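Local coordinates for 6-aminohexanoate-cyclic-dimer hydrolase (Arthrobacter sp., PDB 3A2Q), which hydrolyses the cyclic dimer of 6-aminohexanoate, a nylon-6 by-product, to its linear dimer by opening an amide bond of the ring, at residues A[31-45]-A[152-164]. The protein carries 1 engineered substitution. Residues are numbered along the deposited sequence; the frame is centred on the assembly and turned at random.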
loop_
_atom_site.group_PDB
_atom_site.type_symbol
_atom_site.label_atom_id
_atom_site.label_comp_id
_atom_site.label_asym_id
_atom_site.label_seq_id
_atom_site.Cartn_x
_atom_site.Cartn_y
_atom_site.Cartn_z
ATOM N N THR A 31 -22.283 7.684 -3.792
ATOM C CA THR A 31 -20.833 7.563 -3.875
ATOM C C THR A 31 -20.317 8.083 -5.218
ATOM O O THR A 31 -19.312 8.793 -5.271
ATOM C CB THR A 31 -20.390 6.094 -3.685
ATOM O OG1 THR A 31 -20.821 5.627 -2.399
ATOM C CG2 THR A 31 -18.877 5.976 -3.782
ATOM N N ILE A 32 -21.007 7.732 -6.300
ATOM C CA ILE A 32 -20.608 8.183 -7.632
ATOM C C ILE A 32 -20.690 9.708 -7.736
ATOM O O ILE A 32 -19.809 10.347 -8.315
ATOM C CB ILE A 32 -21.500 7.556 -8.733
ATOM C CG1 ILE A 32 -21.331 6.036 -8.737
ATOM C CG2 ILE A 32 -21.126 8.125 -10.094
ATOM C CD1 ILE A 32 -22.197 5.321 -9.751
ATOM N N ALA A 33 -21.748 10.286 -7.174
ATOM C CA ALA A 33 -21.927 11.732 -7.208
ATOM C C ALA A 33 -20.754 12.397 -6.496
ATOM O O ALA A 33 -20.168 13.358 -6.998
ATOM C CB ALA A 33 -23.237 12.113 -6.529
ATOM N N HIS A 34 -20.417 11.869 -5.322
ATOM C CA HIS A 34 -19.316 12.395 -4.527
ATOM C C HIS A 34 -18.011 12.325 -5.318
ATOM O O HIS A 34 -17.225 13.273 -5.324
ATOM C CB HIS A 34 -19.192 11.598 -3.226
ATOM C CG HIS A 34 -18.095 12.075 -2.327
ATOM N ND1 HIS A 34 -18.054 13.354 -1.816
ATOM C CD2 HIS A 34 -17.000 11.442 -1.846
ATOM C CE1 HIS A 34 -16.981 13.488 -1.059
ATOM N NE2 HIS A 34 -16.324 12.343 -1.060
ATOM N N VAL A 35 -17.787 11.201 -5.989
ATOM C CA VAL A 35 -16.581 11.014 -6.791
ATOM C C VAL A 35 -16.500 12.072 -7.892
ATOM O O VAL A 35 -15.459 12.696 -8.097
ATOM C CB VAL A 35 -16.560 9.607 -7.441
ATOM C CG1 VAL A 35 -15.396 9.487 -8.404
ATOM C CG2 VAL A 35 -16.451 8.543 -6.364
ATOM N N GLN A 36 -17.608 12.272 -8.597
ATOM C CA GLN A 36 -17.661 13.249 -9.680
ATOM C C GLN A 36 -17.347 14.670 -9.219
ATOM O O GLN A 36 -16.737 15.451 -9.954
ATOM C CB GLN A 36 -19.044 13.221 -10.328
ATOM C CG GLN A 36 -19.409 11.874 -10.920
ATOM C CD GLN A 36 -20.757 11.892 -11.604
ATOM O OE1 GLN A 36 -21.780 12.181 -10.981
ATOM N NE2 GLN A 36 -20.764 11.585 -12.896
ATOM N N ALA A 37 -17.761 14.997 -8.001
ATOM C CA ALA A 37 -17.546 16.325 -7.439
ATOM C C ALA A 37 -16.151 16.568 -6.864
ATOM O O ALA A 37 -15.536 17.607 -7.118
ATOM C CB ALA A 37 -18.591 16.593 -6.363
ATOM N N VAL A 38 -15.658 15.604 -6.094
ATOM C CA VAL A 38 -14.359 15.722 -5.436
ATOM C C VAL A 38 -13.137 15.224 -6.208
ATOM O O VAL A 38 -12.078 15.850 -6.158
ATOM C CB VAL A 38 -14.401 15.012 -4.057
ATOM C CG1 VAL A 38 -13.007 14.906 -3.465
ATOM C CG2 VAL A 38 -15.311 15.782 -3.118
ATOM N N ASN A 39 -13.278 14.109 -6.920
ATOM C CA ASN A 39 -12.148 13.552 -7.658
ATOM C C ASN A 39 -11.439 14.501 -8.621
ATOM O O ASN A 39 -10.224 14.408 -8.801
ATOM C CB ASN A 39 -12.565 12.297 -8.419
ATOM C CG ASN A 39 -11.378 11.549 -8.978
ATOM O OD1 ASN A 39 -10.482 11.142 -8.235
ATOM N ND2 ASN A 39 -11.358 11.367 -10.290
ATOM N N PRO A 40 -12.178 15.418 -9.267
ATOM C CA PRO A 40 -11.480 16.323 -10.188
ATOM C C PRO A 40 -10.350 17.095 -9.509
ATOM O O PRO A 40 -9.330 17.399 -10.126
ATOM C CB PRO A 40 -12.593 17.242 -10.688
ATOM C CG PRO A 40 -13.825 16.387 -10.583
ATOM C CD PRO A 40 -13.632 15.666 -9.276
ATOM N N GLU A 41 -10.527 17.396 -8.228
ATOM C CA GLU A 41 -9.519 18.142 -7.487
ATOM C C GLU A 41 -8.285 17.338 -7.080
ATOM O O GLU A 41 -7.201 17.900 -6.929
ATOM C CB GLU A 41 -10.138 18.764 -6.236
ATOM C CG GLU A 41 -11.230 19.773 -6.523
ATOM C CD GLU A 41 -11.570 20.611 -5.310
ATOM O OE1 GLU A 41 -10.690 21.369 -4.845
ATOM O OE2 GLU A 41 -12.713 20.513 -4.819
ATOM N N ILE A 42 -8.434 16.029 -6.908
ATOM C CA ILE A 42 -7.300 15.216 -6.489
ATOM C C ILE A 42 -6.745 14.230 -7.518
ATOM O O ILE A 42 -5.644 13.713 -7.338
ATOM C CB ILE A 42 -7.625 14.461 -5.177
ATOM C CG1 ILE A 42 -8.898 13.631 -5.339
ATOM C CG2 ILE A 42 -7.793 15.454 -4.041
ATOM C CD1 ILE A 42 -9.251 12.810 -4.108
ATOM N N ASN A 43 -7.492 13.973 -8.591
ATOM C CA ASN A 43 -7.035 13.064 -9.644
ATOM C C ASN A 43 -6.614 11.712 -9.046
ATOM O O ASN A 43 -5.546 11.185 -9.357
ATOM C CB ASN A 43 -5.869 13.721 -10.401
ATOM C CG ASN A 43 -5.415 12.920 -11.615
ATOM O OD1 ASN A 43 -6.230 12.368 -12.353
ATOM N ND2 ASN A 43 -4.105 12.877 -11.838
ATOM N N ALA A 44 -7.475 11.167 -8.187
ATOM C CA ALA A 44 -7.229 9.888 -7.520
ATOM C C ALA A 44 -7.736 8.720 -8.366
ATOM O O ALA A 44 -6.986 7.788 -8.667
ATOM C CB ALA A 44 -7.904 9.882 -6.158
ATOM N N VAL A 45 -9.018 8.766 -8.726
ATOM C CA VAL A 45 -9.624 7.734 -9.563
ATOM C C VAL A 45 -9.362 8.145 -11.007
ATOM O O VAL A 45 -9.892 9.156 -11.469
ATOM C CB VAL A 45 -11.148 7.646 -9.344
ATOM C CG1 VAL A 45 -11.752 6.617 -10.294
ATOM C CG2 VAL A 45 -11.449 7.269 -7.911
ATOM N N GLY A 152 -0.659 5.702 -4.373
ATOM C CA GLY A 152 -1.149 7.019 -3.995
ATOM C C GLY A 152 -2.604 7.318 -4.310
ATOM O O GLY A 152 -3.277 8.003 -3.542
ATOM N N GLY A 153 -3.093 6.815 -5.438
ATOM C CA GLY A 153 -4.480 7.044 -5.806
ATOM C C GLY A 153 -5.454 6.384 -4.848
ATOM O O GLY A 153 -6.477 6.962 -4.491
ATOM N N SER A 154 -5.138 5.167 -4.419
ATOM C CA SER A 154 -6.011 4.456 -3.500
ATOM C C SER A 154 -5.986 5.114 -2.131
ATOM O O SER A 154 -7.026 5.255 -1.493
ATOM C CB SER A 154 -5.592 2.987 -3.393
ATOM O OG SER A 154 -5.829 2.313 -4.616
ATOM N N GLY A 155 -4.801 5.516 -1.677
ATOM C CA GLY A 155 -4.707 6.168 -0.384
ATOM C C GLY A 155 -5.527 7.449 -0.346
ATOM O O GLY A 155 -6.301 7.681 0.586
ATOM N N ALA A 156 -5.367 8.281 -1.372
ATOM C CA ALA A 156 -6.096 9.546 -1.461
ATOM C C ALA A 156 -7.595 9.311 -1.598
ATOM O O ALA A 156 -8.403 10.016 -0.989
ATOM C CB ALA A 156 -5.588 10.359 -2.653
ATOM N N ALA A 157 -7.966 8.321 -2.405
ATOM C CA ALA A 157 -9.374 8.008 -2.621
ATOM C C ALA A 157 -10.074 7.704 -1.304
ATOM O O ALA A 157 -11.138 8.247 -1.019
ATOM C CB ALA A 157 -9.507 6.827 -3.572
ATOM N N VAL A 158 -9.474 6.833 -0.499
ATOM C CA VAL A 158 -10.057 6.474 0.785
ATOM C C VAL A 158 -10.071 7.659 1.749
ATOM O O VAL A 158 -11.016 7.838 2.511
ATOM C CB VAL A 158 -9.295 5.282 1.425
ATOM C CG1 VAL A 158 -9.864 4.977 2.813
ATOM C CG2 VAL A 158 -9.416 4.059 0.524
ATOM N N ALA A 159 -9.026 8.477 1.701
ATOM C CA ALA A 159 -8.941 9.641 2.573
ATOM C C ALA A 159 -10.037 10.658 2.238
ATOM O O ALA A 159 -10.495 11.393 3.109
ATOM C CB ALA A 159 -7.572 10.286 2.438
ATOM N N ALA A 160 -10.454 10.684 0.976
ATOM C CA ALA A 160 -11.488 11.610 0.514
ATOM C C ALA A 160 -12.866 10.961 0.436
ATOM O O ALA A 160 -13.797 11.530 -0.133
ATOM C CB ALA A 160 -11.108 12.174 -0.843
ATOM N N ALA A 161 -12.984 9.766 1.002
ATOM C CA ALA A 161 -14.243 9.031 1.025
ATOM C C ALA A 161 -14.825 8.667 -0.341
ATOM O O ALA A 161 -16.043 8.554 -0.485
ATOM C CB ALA A 161 -15.275 9.805 1.839
ATOM N N LEU A 162 -13.969 8.473 -1.341
ATOM C CA LEU A 162 -14.460 8.092 -2.660
ATOM C C LEU A 162 -14.847 6.612 -2.586
ATOM O O LEU A 162 -15.514 6.080 -3.474
ATOM C CB LEU A 162 -13.386 8.313 -3.728
ATOM C CG LEU A 162 -12.714 9.690 -3.743
ATOM C CD1 LEU A 162 -11.872 9.823 -5.003
ATOM C CD2 LEU A 162 -13.762 10.790 -3.689
ATOM N N SER A 163 -14.418 5.970 -1.502
ATOM C CA SER A 163 -14.695 4.563 -1.211
ATOM C C SER A 163 -14.194 4.304 0.206
ATOM O O SER A 163 -13.238 4.938 0.653
ATOM C CB SER A 163 -13.972 3.639 -2.190
ATOM O OG SER A 163 -14.617 3.625 -3.450
ATOM N N PRO A 164 -14.840 3.382 0.936
ATOM C CA PRO A 164 -14.408 3.090 2.309
ATOM C C PRO A 164 -13.164 2.205 2.385
ATOM O O PRO A 164 -12.479 2.168 3.406
ATOM C CB PRO A 164 -15.633 2.420 2.923
ATOM C CG PRO A 164 -16.272 1.742 1.744
ATOM C CD PRO A 164 -16.135 2.742 0.633
#
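The one hydrogen bond across this otherwise apolar contact runs from His34 to the C-terminal end of helix 152-159: NE2 donates to Ala160 O at 2.8 Å. The acceptor lies in the imidazole plane, the N-H points almost straight at it (162°), and NE2 approaches nearly end-on to the C=O bond. With CG anti to the backbone N (chi1 -179°), the ring leaves helix 24-42 toward a Schellman motif, in which Ala161, at positive phi, turns the chain and Leu162 N returns to Ala157 O. This turn delivers Leu162, the principal apolar side chain of the contact. Its CD2 packs 3.8 Å from His34 CD2, while CD1 meets Ile42 CD1 tip to tip and lies 3.9 Å from Val45 CG2. Asn39 crosses Leu162 at about a right angle; its OD1 accepts Val45 N at 2.8 Å, and ND2 donates to Val45 O, fixing the entry into strand 45-48. Just before the strand, Ala44 CB sits 3.7 Å from Gly153 O, on the helix that follows Ser150, probably part of the charge-relay system of this amidase-family enzyme. An alanine in place of His34 would probably leave Ala160 O without this donor and open a gap beside Leu162 CD2. NE2 must carry a proton here, and through it helix 24-42 holds the carbonyl just past helix 152-159.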